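Local coordinates for protein glutaredoxin 2 (Salmonella enterica subsp. enterica serovar Typhimurium, PDB 3IR4) that probably acts as a glutathione-dependent thiol-disulfide oxidoreductase, binding glutathione between a thioredoxin-like domain and a helical domain of glutathione S-transferase type, at residues 17-27 with 69-80; 102-110 with 133-143. One frame throughout, in Å; residues are numbered along the deposited sequence. Where two conformers were deposited one is given.

Contact 1. Residues 17-27 with 69-80; sequences KARMIFGLKNI and VHYVDNLDGKPL. With SO4 (sulfate ion), chain D.
Lys25, in the last turn of helix 13-25, reaches across to the turn that follows helix 65-74. CB starts toward the partner segment; Lys25 CG lies against Leu80 CD1 at 3.6 Å. CD passes Asp73 OD1, and a bend at the next torsion (chi3 82°) swings CE and NZ in among the carbonyls. There Lys25 NZ donates to Asp73 O at 2.7 Å and to Lys78 O. A hydrogen-bonded salt bridge joins Lys25 NZ to Asp76 OD2 at 2.8 Å, and each of the three oxygens is met from above its carbonyl or carboxylate plane. A water that ties NZ to Val72 O and Asp76 N is a fourth acceptor for three hydrogens, so at least one N-H is shared or the bonds alternate. Lys78 N grips the other face of Asp76 OD2, while Asp73 OD1 takes Leu80 N in a nearly straight bond (173°) and forms a long salt bridge, 3.8 Å, with Lys25 NZ. Behind this polar end the two helices of the thioredoxin-like domain, nearly parallel (13° between segments 17-25 and 69-74), close over hydrocarbon. Val72 CG1 sits over the centre of the Phe22 ring, a CH-pi contact, and also touches Ile21 CG2 and Ile27 CD1; Ile21 CG1 meets Val69 CG1 at 3.8 Å. Tyr71 OH donates to O1 of a sulfate, probably from the crystallisation liquor, that Lys56 also binds. With carbonyls and a carboxylate round it, Lys25 is probably held in its charged form, fastening the chain leaving helix 65-74 to the end of helix 13-25.

Contact 2. Residues 102-110 with 133-143; sequences QLLLPRFAK and SGSFDNHLAHS
Pro106 packs against Phe136 and Leu140 where the axes of 102-108 and 136-141 cross at -121°, 8.9 Å apart, the first helix being kinked where the proline nitrogen has no bond to the preceding turn. Pro106 CA stands over the centre of the Phe136 ring, 3.9 Å from its centroid and close to the ring normal, a CH-pi contact; CG touches ring atom CD1 and CB meets Leu140 CG. Leu105 CB and Ala109 CB reach other parts of the same ring, Ala109 CB coming within 3.5 Å of Phe136 CE2. One turn back, the extended Gln102 chain lies across His139, with its CG over the ring centre and its amide stacked at 26° to the imidazole; Ser135 O covers the opposite face. Arg107 begins by pointing away from helix 136-141, but its chain, extended from CG to NE, carries the guanidinium back to it. Arg107 NH2 donates in the guanidinium plane to Ser143 OG (2.8 Å), Arg107 NH1 donates to a lone pair of Leu103 O, and NE is bonded to Ile218 O at the chain terminus. Leu140 CD2 lies over one guanidinium face. Ser143 OG in turn donates to Leu140 O at 2.7 Å, so the hydroxyl joins the arginine to the end of the short helix. A water links Gln102 O, Arg107 NH1 and Ser143 OG and, more weakly, His139 O. This short helix, lying between helices 119-133 and 143-160 in sequence and folded over the proline kink, is part of the all-helical C-terminal domain of a glutathione S-transferase-like fold.

In the fold
The two contacts belong to different domains, on opposite sides of the chain's centre, with their own centres 33 Å apart and no touch between them. Contact 1 joins two nearly parallel helices of the thioredoxin-like domain, contact 2 two steeply crossed ones of the helical domain; they share no element. Both are partly buried. Contact 1 has its charged network, round a lysine, at the surface end; the arginine of contact 2 is buried and works within the contact through a carbonyl, a hydroxyl and water, with the chain's terminal carboxylate as an outside partner, and aromatic faces do more of the packing. Helix 173-185 borders both, taking Lys17 and selenomethionine Met20 from one, Leu104 and Phe108 from the other.

Contact 1. Residues 17-27 with 69-80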
loop_
_atom_site.group_PDB
_atom_site.type_symbol
_atom_site.label_atom_id
_atom_site.label_comp_id
_atom_site.label_asym_id
_atom_site.label_seq_id
_atom_site.Cartn_x
_atom_site.Cartn_y
_atom_site.Cartn_z
ATOM N N LYS A 17 -2.027 -3.707 1.807
ATOM C CA LYS A 17 -1.813 -4.639 2.920
ATOM C C LYS A 17 -2.855 -5.774 2.877
ATOM O O LYS A 17 -2.527 -6.944 2.988
ATOM C CB LYS A 17 -1.876 -3.931 4.278
ATOM C CG LYS A 17 -0.766 -2.926 4.475
ATOM C CD LYS A 17 -0.854 -2.183 5.786
ATOM C CE LYS A 17 0.005 -0.975 5.765
ATOM N NZ LYS A 17 0.129 -0.299 7.065
ATOM N N ALA A 18 -4.118 -5.377 2.736
ATOM C CA ALA A 18 -5.239 -6.306 2.728
ATOM C C ALA A 18 -5.190 -7.277 1.559
ATOM O O ALA A 18 -5.676 -8.381 1.675
ATOM C CB ALA A 18 -6.563 -5.569 2.725
ATOM N N ARG A 19 -4.602 -6.875 0.441
ATOM C CA ARG A 19 -4.453 -7.735 -0.722
ATOM C C ARG A 19 -3.295 -8.719 -0.611
ATOM O O ARG A 19 -3.282 -9.733 -1.307
ATOM C CB ARG A 19 -4.219 -6.879 -1.965
ATOM C CG ARG A 19 -5.436 -6.100 -2.362
ATOM C CD ARG A 19 -5.114 -5.088 -3.438
ATOM N NE ARG A 19 -4.712 -5.795 -4.642
ATOM C CZ ARG A 19 -4.206 -5.233 -5.729
ATOM N NH1 ARG A 19 -4.010 -3.926 -5.773
ATOM N NH2 ARG A 19 -3.888 -5.993 -6.773
HETATM N N MSE A 20 -2.290 -8.401 0.199
HETATM C CA MSE A 20 -1.072 -9.201 0.180
HETATM C C MSE A 20 -1.230 -10.677 0.523
HETATM O O MSE A 20 -0.657 -11.510 -0.136
HETATM C CB MSE A 20 0.013 -8.588 1.073
HETATM C CG MSE A 20 0.562 -7.284 0.527
HETATM SE SE MSE A 20 1.790 -6.416 1.744
HETATM C CE MSE A 20 3.270 -7.638 1.610
ATOM N N ILE A 21 -1.968 -10.998 1.588
ATOM C CA ILE A 21 -2.070 -12.401 2.004
ATOM C C ILE A 21 -2.800 -13.207 0.948
ATOM O O ILE A 21 -2.487 -14.382 0.741
ATOM C CB ILE A 21 -2.699 -12.586 3.409
ATOM C CG1 ILE A 21 -1.813 -11.960 4.493
ATOM C CG2 ILE A 21 -2.962 -14.086 3.720
ATOM C CD1 ILE A 21 -0.490 -12.581 4.701
ATOM N N PHE A 22 -3.803 -12.619 0.287
ATOM C CA PHE A 22 -4.485 -13.335 -0.780
ATOM C C PHE A 22 -3.480 -13.798 -1.827
ATOM O O PHE A 22 -3.515 -14.918 -2.325
ATOM C CB PHE A 22 -5.575 -12.485 -1.417
ATOM C CG PHE A 22 -6.767 -12.273 -0.542
ATOM C CD1 PHE A 22 -7.771 -13.226 -0.447
ATOM C CD2 PHE A 22 -6.899 -11.103 0.203
ATOM C CE1 PHE A 22 -8.873 -13.026 0.345
ATOM C CE2 PHE A 22 -8.019 -10.914 1.007
ATOM C CZ PHE A 22 -9.011 -11.882 1.064
ATOM N N GLY A 23 -2.580 -12.908 -2.218
ATOM C CA GLY A 23 -1.591 -13.258 -3.196
ATOM C C GLY A 23 -0.595 -14.273 -2.720
ATOM O O GLY A 23 -0.295 -15.259 -3.399
ATOM N N LEU A 24 -0.065 -14.049 -1.531
ATOM C CA LEU A 24 0.962 -14.934 -0.992
ATOM C C LEU A 24 0.476 -16.366 -0.776
ATOM O O LEU A 24 1.262 -17.295 -0.882
ATOM C CB LEU A 24 1.529 -14.389 0.334
ATOM C CG LEU A 24 2.275 -13.071 0.194
ATOM C CD1 LEU A 24 2.530 -12.387 1.545
ATOM C CD2 LEU A 24 3.573 -13.261 -0.560
ATOM N N LYS A 25 -0.793 -16.518 -0.421
ATOM C CA LYS A 25 -1.400 -17.816 -0.145
ATOM C C LYS A 25 -2.209 -18.354 -1.323
ATOM O O LYS A 25 -2.794 -19.432 -1.219
ATOM C CB LYS A 25 -2.289 -17.759 1.093
ATOM C CG LYS A 25 -1.520 -17.338 2.347
ATOM C CD LYS A 25 -2.305 -17.565 3.631
ATOM C CE LYS A 25 -2.247 -18.986 4.138
ATOM N NZ LYS A 25 -3.136 -19.190 5.346
ATOM N N ASN A 26 -2.269 -17.620 -2.433
ATOM C CA ASN A 26 -3.065 -18.009 -3.597
ATOM C C ASN A 26 -4.532 -18.260 -3.261
ATOM O O ASN A 26 -5.142 -19.208 -3.714
ATOM C CB ASN A 26 -2.426 -19.213 -4.333
ATOM C CG ASN A 26 -0.945 -18.985 -4.618
ATOM O OD1 ASN A 26 -0.572 -17.981 -5.152
ATOM N ND2 ASN A 26 -0.112 -19.899 -4.191
ATOM N N ILE A 27 -5.079 -17.379 -2.438
ATOM C CA ILE A 27 -6.494 -17.429 -2.086
ATOM C C ILE A 27 -7.226 -16.461 -3.018
ATOM O O ILE A 27 -6.860 -15.288 -3.076
ATOM C CB ILE A 27 -6.731 -17.005 -0.619
ATOM C CG1 ILE A 27 -6.028 -17.974 0.336
ATOM C CG2 ILE A 27 -8.222 -16.900 -0.308
ATOM C CD1 ILE A 27 -5.867 -17.390 1.735
ATOM N N VAL A 69 -5.795 -8.858 7.253
ATOM C CA VAL A 69 -4.576 -9.623 7.051
ATOM C C VAL A 69 -4.584 -10.879 7.913
ATOM O O VAL A 69 -4.357 -11.970 7.434
ATOM C CB VAL A 69 -3.328 -8.746 7.327
ATOM C CG1 VAL A 69 -2.058 -9.594 7.506
ATOM C CG2 VAL A 69 -3.132 -7.712 6.188
ATOM N N HIS A 70 -4.808 -10.691 9.206
ATOM C CA HIS A 70 -4.761 -11.848 10.114
ATOM C C HIS A 70 -5.914 -12.825 9.917
ATOM O O HIS A 70 -5.702 -14.025 9.971
ATOM C CB HIS A 70 -4.632 -11.404 11.539
ATOM C CG HIS A 70 -3.306 -10.789 11.837
ATOM N ND1 HIS A 70 -3.164 -9.484 12.247
ATOM C CD2 HIS A 70 -2.047 -11.302 11.772
ATOM C CE1 HIS A 70 -1.881 -9.223 12.424
ATOM N NE2 HIS A 70 -1.179 -10.309 12.134
ATOM N N TYR A 71 -7.128 -12.334 9.687
ATOM C CA TYR A 71 -8.253 -13.217 9.427
ATOM C C TYR A 71 -7.950 -14.127 8.234
ATOM O O TYR A 71 -8.078 -15.356 8.284
ATOM C CB TYR A 71 -9.504 -12.379 9.164
ATOM C CG TYR A 71 -10.682 -13.207 8.683
ATOM C CD1 TYR A 71 -11.414 -13.998 9.558
ATOM C CD2 TYR A 71 -11.030 -13.229 7.345
ATOM C CE1 TYR A 71 -12.491 -14.776 9.105
ATOM C CE2 TYR A 71 -12.098 -13.992 6.880
ATOM C CZ TYR A 71 -12.825 -14.774 7.757
ATOM O OH TYR A 71 -13.897 -15.531 7.307
ATOM N N VAL A 72 -7.541 -13.514 7.129
ATOM C CA VAL A 72 -7.281 -14.273 5.917
ATOM C C VAL A 72 -6.071 -15.203 6.087
ATOM O O VAL A 72 -6.117 -16.317 5.650
ATOM C CB VAL A 72 -7.127 -13.331 4.706
ATOM C CG1 VAL A 72 -6.770 -14.090 3.417
ATOM C CG2 VAL A 72 -8.405 -12.522 4.494
ATOM N N ASP A 73 -5.008 -14.760 6.740
ATOM C CA ASP A 73 -3.847 -15.611 6.955
ATOM C C ASP A 73 -4.212 -16.816 7.836
ATOM O O ASP A 73 -3.630 -17.888 7.696
ATOM C CB ASP A 73 -2.720 -14.826 7.624
ATOM C CG ASP A 73 -1.370 -15.525 7.542
ATOM O OD1 ASP A 73 -1.116 -16.223 6.538
ATOM O OD2 ASP A 73 -0.570 -15.348 8.494
ATOM N N ASN A 74 -5.167 -16.638 8.732
ATOM C CA ASN A 74 -5.532 -17.656 9.704
ATOM C C ASN A 74 -6.653 -18.563 9.278
ATOM O O ASN A 74 -6.891 -19.600 9.914
ATOM C CB ASN A 74 -5.868 -16.965 11.033
ATOM C CG ASN A 74 -4.672 -16.281 11.655
ATOM O OD1 ASN A 74 -3.527 -16.474 11.256
ATOM N ND2 ASN A 74 -4.934 -15.469 12.682
ATOM N N LEU A 75 -7.303 -18.231 8.166
ATOM C CA LEU A 75 -8.536 -18.912 7.798
ATOM C C LEU A 75 -8.363 -20.408 7.527
ATOM O O LEU A 75 -9.263 -21.186 7.825
ATOM C CB LEU A 75 -9.192 -18.160 6.623
ATOM C CG LEU A 75 -10.634 -18.526 6.310
ATOM C CD1 LEU A 75 -11.556 -18.356 7.506
ATOM C CD2 LEU A 75 -11.075 -17.680 5.116
ATOM N N ASP A 76 -7.223 -20.817 6.972
ATOM C CA ASP A 76 -6.935 -22.231 6.644
ATOM C C ASP A 76 -6.170 -22.969 7.747
ATOM O O ASP A 76 -5.799 -24.126 7.586
ATOM C CB ASP A 76 -6.249 -22.377 5.267
ATOM C CG ASP A 76 -4.795 -21.960 5.256
ATOM O OD1 ASP A 76 -4.173 -22.036 4.171
ATOM O OD2 ASP A 76 -4.252 -21.551 6.289
ATOM N N GLY A 77 -5.921 -22.294 8.860
ATOM C CA GLY A 77 -5.235 -22.899 9.995
ATOM C C GLY A 77 -3.727 -22.914 9.911
ATOM O O GLY A 77 -3.092 -23.397 10.836
ATOM N N LYS A 78 -3.146 -22.376 8.830
ATOM C CA LYS A 78 -1.703 -22.392 8.618
ATOM C C LYS A 78 -1.193 -21.016 8.196
ATOM O O LYS A 78 -1.002 -20.725 6.999
ATOM C CB LYS A 78 -1.283 -23.430 7.600
ATOM C CG LYS A 78 0.260 -23.567 7.537
ATOM C CD LYS A 78 0.736 -24.596 6.529
ATOM C CE LYS A 78 2.198 -24.343 6.093
ATOM N NZ LYS A 78 2.471 -23.070 5.309
ATOM N N PRO A 79 -0.988 -20.133 9.161
ATOM C CA PRO A 79 -0.483 -18.805 8.838
ATOM C C PRO A 79 0.861 -18.821 8.119
ATOM O O PRO A 79 1.712 -19.659 8.390
ATOM C CB PRO A 79 -0.277 -18.175 10.233
ATOM C CG PRO A 79 -1.134 -18.936 11.153
ATOM C CD PRO A 79 -1.280 -20.306 10.598
ATOM N N LEU A 80 1.044 -17.841 7.234
ATOM C CA LEU A 80 2.371 -17.529 6.714
ATOM C C LEU A 80 3.115 -16.522 7.568
ATOM O O LEU A 80 4.334 -16.422 7.447
ATOM C CB LEU A 80 2.286 -17.005 5.288
ATOM C CG LEU A 80 1.831 -17.976 4.204
ATOM C CD1 LEU A 80 2.040 -17.372 2.823
ATOM C CD2 LEU A 80 2.582 -19.302 4.295
HETATM S S SO4 D . -16.111 -16.180 10.136
HETATM O O1 SO4 D . -15.173 -16.883 9.253
HETATM O O2 SO4 D . -15.468 -15.074 10.882
HETATM O O3 SO4 D . -17.226 -15.673 9.353
HETATM O O4 SO4 D . -16.672 -17.176 11.062
HETATM O O HOH W 1 -5.930 -18.971 5.014
#

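Contact 2. Residues 102-110 with 133-143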
loop_
_atom_site.group_PDB
_atom_site.type_symbol
_atom_site.label_atom_id
_atom_site.label_comp_id
_atom_site.label_asym_id
_atom_site.label_seq_id
_atom_site.Cartn_x
_atom_site.Cartn_y
_atom_site.Cartn_z
ATOM N N GLN A 102 4.626 13.816 0.674
ATOM C CA GLN A 102 4.931 14.969 -0.157
ATOM C C GLN A 102 5.339 14.532 -1.562
ATOM O O GLN A 102 5.188 15.298 -2.492
ATOM C CB GLN A 102 5.967 15.849 0.480
ATOM C CG GLN A 102 5.469 16.498 1.745
ATOM C CD GLN A 102 6.371 17.587 2.266
ATOM O OE1 GLN A 102 7.557 17.656 1.955
ATOM N NE2 GLN A 102 5.808 18.454 3.080
ATOM N N LEU A 103 5.889 13.334 -1.708
ATOM C CA LEU A 103 6.136 12.731 -3.007
ATOM C C LEU A 103 4.869 12.045 -3.545
ATOM O O LEU A 103 4.552 12.138 -4.734
ATOM C CB LEU A 103 7.268 11.696 -2.918
ATOM C CG LEU A 103 8.679 12.231 -2.752
ATOM C CD1 LEU A 103 9.611 11.090 -2.441
ATOM C CD2 LEU A 103 9.125 12.989 -4.049
ATOM N N LEU A 104 4.203 11.287 -2.702
ATOM C CA LEU A 104 3.141 10.402 -3.195
ATOM C C LEU A 104 1.823 11.068 -3.541
ATOM O O LEU A 104 1.276 10.808 -4.596
ATOM C CB LEU A 104 2.896 9.225 -2.222
ATOM C CG LEU A 104 4.089 8.304 -1.989
ATOM C CD1 LEU A 104 3.738 7.267 -0.898
ATOM C CD2 LEU A 104 4.523 7.629 -3.259
ATOM N N LEU A 105 1.289 11.891 -2.655
ATOM C CA LEU A 105 -0.059 12.412 -2.877
ATOM C C LEU A 105 -0.196 13.214 -4.169
ATOM O O LEU A 105 -1.165 13.013 -4.901
ATOM C CB LEU A 105 -0.562 13.191 -1.655
ATOM C CG LEU A 105 -0.625 12.416 -0.318
ATOM C CD1 LEU A 105 -1.096 13.342 0.765
ATOM C CD2 LEU A 105 -1.494 11.171 -0.401
ATOM N N PRO A 106 0.770 14.104 -4.480
ATOM C CA PRO A 106 0.608 14.844 -5.715
ATOM C C PRO A 106 0.645 13.955 -6.940
ATOM O O PRO A 106 0.036 14.281 -7.952
ATOM C CB PRO A 106 1.801 15.821 -5.695
ATOM C CG PRO A 106 2.169 15.968 -4.285
ATOM C CD PRO A 106 1.926 14.599 -3.705
ATOM N N ARG A 107 1.420 12.871 -6.867
ATOM C CA ARG A 107 1.523 11.930 -7.957
ATOM C C ARG A 107 0.288 11.040 -8.064
ATOM O O ARG A 107 -0.219 10.799 -9.169
ATOM C CB ARG A 107 2.836 11.143 -7.863
ATOM C CG ARG A 107 4.035 12.022 -8.167
ATOM C CD ARG A 107 5.338 11.322 -7.881
ATOM N NE ARG A 107 6.530 12.099 -8.273
ATOM C CZ ARG A 107 6.960 13.174 -7.624
ATOM N NH1 ARG A 107 6.387 13.565 -6.500
ATOM N NH2 ARG A 107 7.981 13.871 -8.106
ATOM N N PHE A 108 -0.236 10.576 -6.934
ATOM C CA PHE A 108 -1.493 9.847 -6.961
ATOM C C PHE A 108 -2.569 10.679 -7.687
ATOM O O PHE A 108 -3.296 10.165 -8.535
ATOM C CB PHE A 108 -2.013 9.552 -5.536
ATOM C CG PHE A 108 -1.186 8.577 -4.716
ATOM C CD1 PHE A 108 -0.401 7.580 -5.264
ATOM C CD2 PHE A 108 -1.320 8.599 -3.353
ATOM C CE1 PHE A 108 0.282 6.679 -4.449
ATOM C CE2 PHE A 108 -0.644 7.673 -2.538
ATOM C CZ PHE A 108 0.143 6.743 -3.098
ATOM N N ALA A 109 -2.639 11.957 -7.349
ATOM C CA ALA A 109 -3.664 12.850 -7.877
ATOM C C ALA A 109 -3.570 13.080 -9.384
ATOM O O ALA A 109 -4.535 13.510 -9.992
ATOM C CB ALA A 109 -3.578 14.168 -7.178
ATOM N N LYS A 110 -2.391 12.824 -9.948
ATOM C CA LYS A 110 -2.126 12.970 -11.365
ATOM C C LYS A 110 -2.144 11.677 -12.145
ATOM O O LYS A 110 -1.941 11.698 -13.345
ATOM C CB LYS A 110 -0.767 13.628 -11.558
ATOM C CG LYS A 110 -0.756 15.115 -11.247
ATOM C CD LYS A 110 0.673 15.668 -11.134
ATOM C CE LYS A 110 0.842 17.107 -11.577
ATOM N NZ LYS A 110 0.009 18.061 -10.816
ATOM N N SER A 133 -2.551 18.704 4.186
ATOM C CA SER A 133 -1.105 18.549 4.184
ATOM C C SER A 133 -0.362 19.443 3.233
ATOM O O SER A 133 0.838 19.306 3.076
ATOM C CB SER A 133 -0.701 17.091 4.064
ATOM O OG SER A 133 -1.089 16.549 2.854
ATOM N N GLY A 134 -1.055 20.402 2.643
ATOM C CA GLY A 134 -0.385 21.434 1.857
ATOM C C GLY A 134 -0.446 21.295 0.373
ATOM O O GLY A 134 -1.064 20.399 -0.180
ATOM N N SER A 135 0.231 22.240 -0.273
ATOM C CA SER A 135 0.178 22.402 -1.710
ATOM C C SER A 135 0.878 21.321 -2.501
ATOM O O SER A 135 2.081 21.107 -2.347
ATOM C CB SER A 135 0.799 23.767 -2.035
ATOM O OG SER A 135 1.071 23.923 -3.423
ATOM N N PHE A 136 0.152 20.703 -3.421
ATOM C CA PHE A 136 0.724 19.719 -4.313
ATOM C C PHE A 136 1.800 20.361 -5.175
ATOM O O PHE A 136 2.849 19.750 -5.411
ATOM C CB PHE A 136 -0.345 19.092 -5.203
ATOM C CG PHE A 136 -1.258 18.114 -4.515
ATOM C CD1 PHE A 136 -1.043 17.630 -3.221
ATOM C CD2 PHE A 136 -2.290 17.561 -5.249
ATOM C CE1 PHE A 136 -1.882 16.680 -2.685
ATOM C CE2 PHE A 136 -3.119 16.613 -4.692
ATOM C CZ PHE A 136 -2.884 16.144 -3.435
ATOM N N ASP A 137 1.575 21.575 -5.679
ATOM C CA ASP A 137 2.617 22.205 -6.509
ATOM C C ASP A 137 3.875 22.522 -5.738
ATOM O O ASP A 137 4.974 22.342 -6.255
ATOM C CB ASP A 137 2.092 23.415 -7.267
ATOM C CG ASP A 137 1.477 23.018 -8.591
ATOM O OD1 ASP A 137 2.097 22.261 -9.404
ATOM O OD2 ASP A 137 0.388 23.520 -8.857
ATOM N N ASN A 138 3.739 22.991 -4.501
ATOM C CA ASN A 138 4.897 23.214 -3.683
ATOM C C ASN A 138 5.689 21.907 -3.523
ATOM O O ASN A 138 6.896 21.854 -3.693
ATOM C CB ASN A 138 4.465 23.775 -2.319
ATOM C CG ASN A 138 5.617 23.904 -1.352
ATOM O OD1 ASN A 138 6.150 22.910 -0.860
ATOM N ND2 ASN A 138 5.985 25.128 -1.042
ATOM N N HIS A 139 4.979 20.851 -3.180
ATOM C CA HIS A 139 5.645 19.573 -2.967
ATOM C C HIS A 139 6.314 19.069 -4.231
ATOM O O HIS A 139 7.443 18.563 -4.170
ATOM C CB HIS A 139 4.647 18.563 -2.432
ATOM C CG HIS A 139 4.067 18.949 -1.125
ATOM N ND1 HIS A 139 2.948 18.344 -0.605
ATOM C CD2 HIS A 139 4.390 19.952 -0.279
ATOM C CE1 HIS A 139 2.650 18.925 0.550
ATOM N NE2 HIS A 139 3.486 19.927 0.752
ATOM N N LEU A 140 5.630 19.178 -5.381
ATOM C CA LEU A 140 6.230 18.747 -6.637
ATOM C C LEU A 140 7.490 19.533 -6.984
ATOM O O LEU A 140 8.451 18.982 -7.508
ATOM C CB LEU A 140 5.194 18.838 -7.759
ATOM C CG LEU A 140 4.141 17.727 -7.782
ATOM C CD1 LEU A 140 3.032 18.111 -8.752
ATOM C CD2 LEU A 140 4.741 16.385 -8.122
ATOM N N ALA A 141 7.495 20.833 -6.681
ATOM C CA ALA A 141 8.653 21.686 -6.941
ATOM C C ALA A 141 9.827 21.322 -6.054
ATOM O O ALA A 141 10.957 21.643 -6.391
ATOM C CB ALA A 141 8.302 23.146 -6.790
ATOM N N HIS A 142 9.570 20.633 -4.948
ATOM C CA HIS A 142 10.604 20.128 -4.040
ATOM C C HIS A 142 10.977 18.672 -4.294
ATOM O O HIS A 142 11.637 18.058 -3.464
ATOM C CB HIS A 142 10.133 20.313 -2.598
ATOM C CG HIS A 142 10.212 21.721 -2.148
ATOM N ND1 HIS A 142 9.233 22.647 -2.420
ATOM C CD2 HIS A 142 11.198 22.387 -1.511
ATOM C CE1 HIS A 142 9.593 23.818 -1.917
ATOM N NE2 HIS A 142 10.788 23.687 -1.370
ATOM N N SER A 143 10.595 18.131 -5.438
ATOM C CA SER A 143 10.861 16.725 -5.725
ATOM C C SER A 143 12.328 16.347 -5.668
ATOM O O SER A 143 12.665 15.272 -5.192
ATOM C CB SER A 143 10.325 16.357 -7.107
ATOM O OG SER A 143 8.920 16.375 -7.179
HETATM O O HOH W 2 6.771 15.787 -4.746
HETATM O O HOH W 3 3.023 17.934 4.027
HETATM O O HOH W 4 1.543 20.392 -11.305
#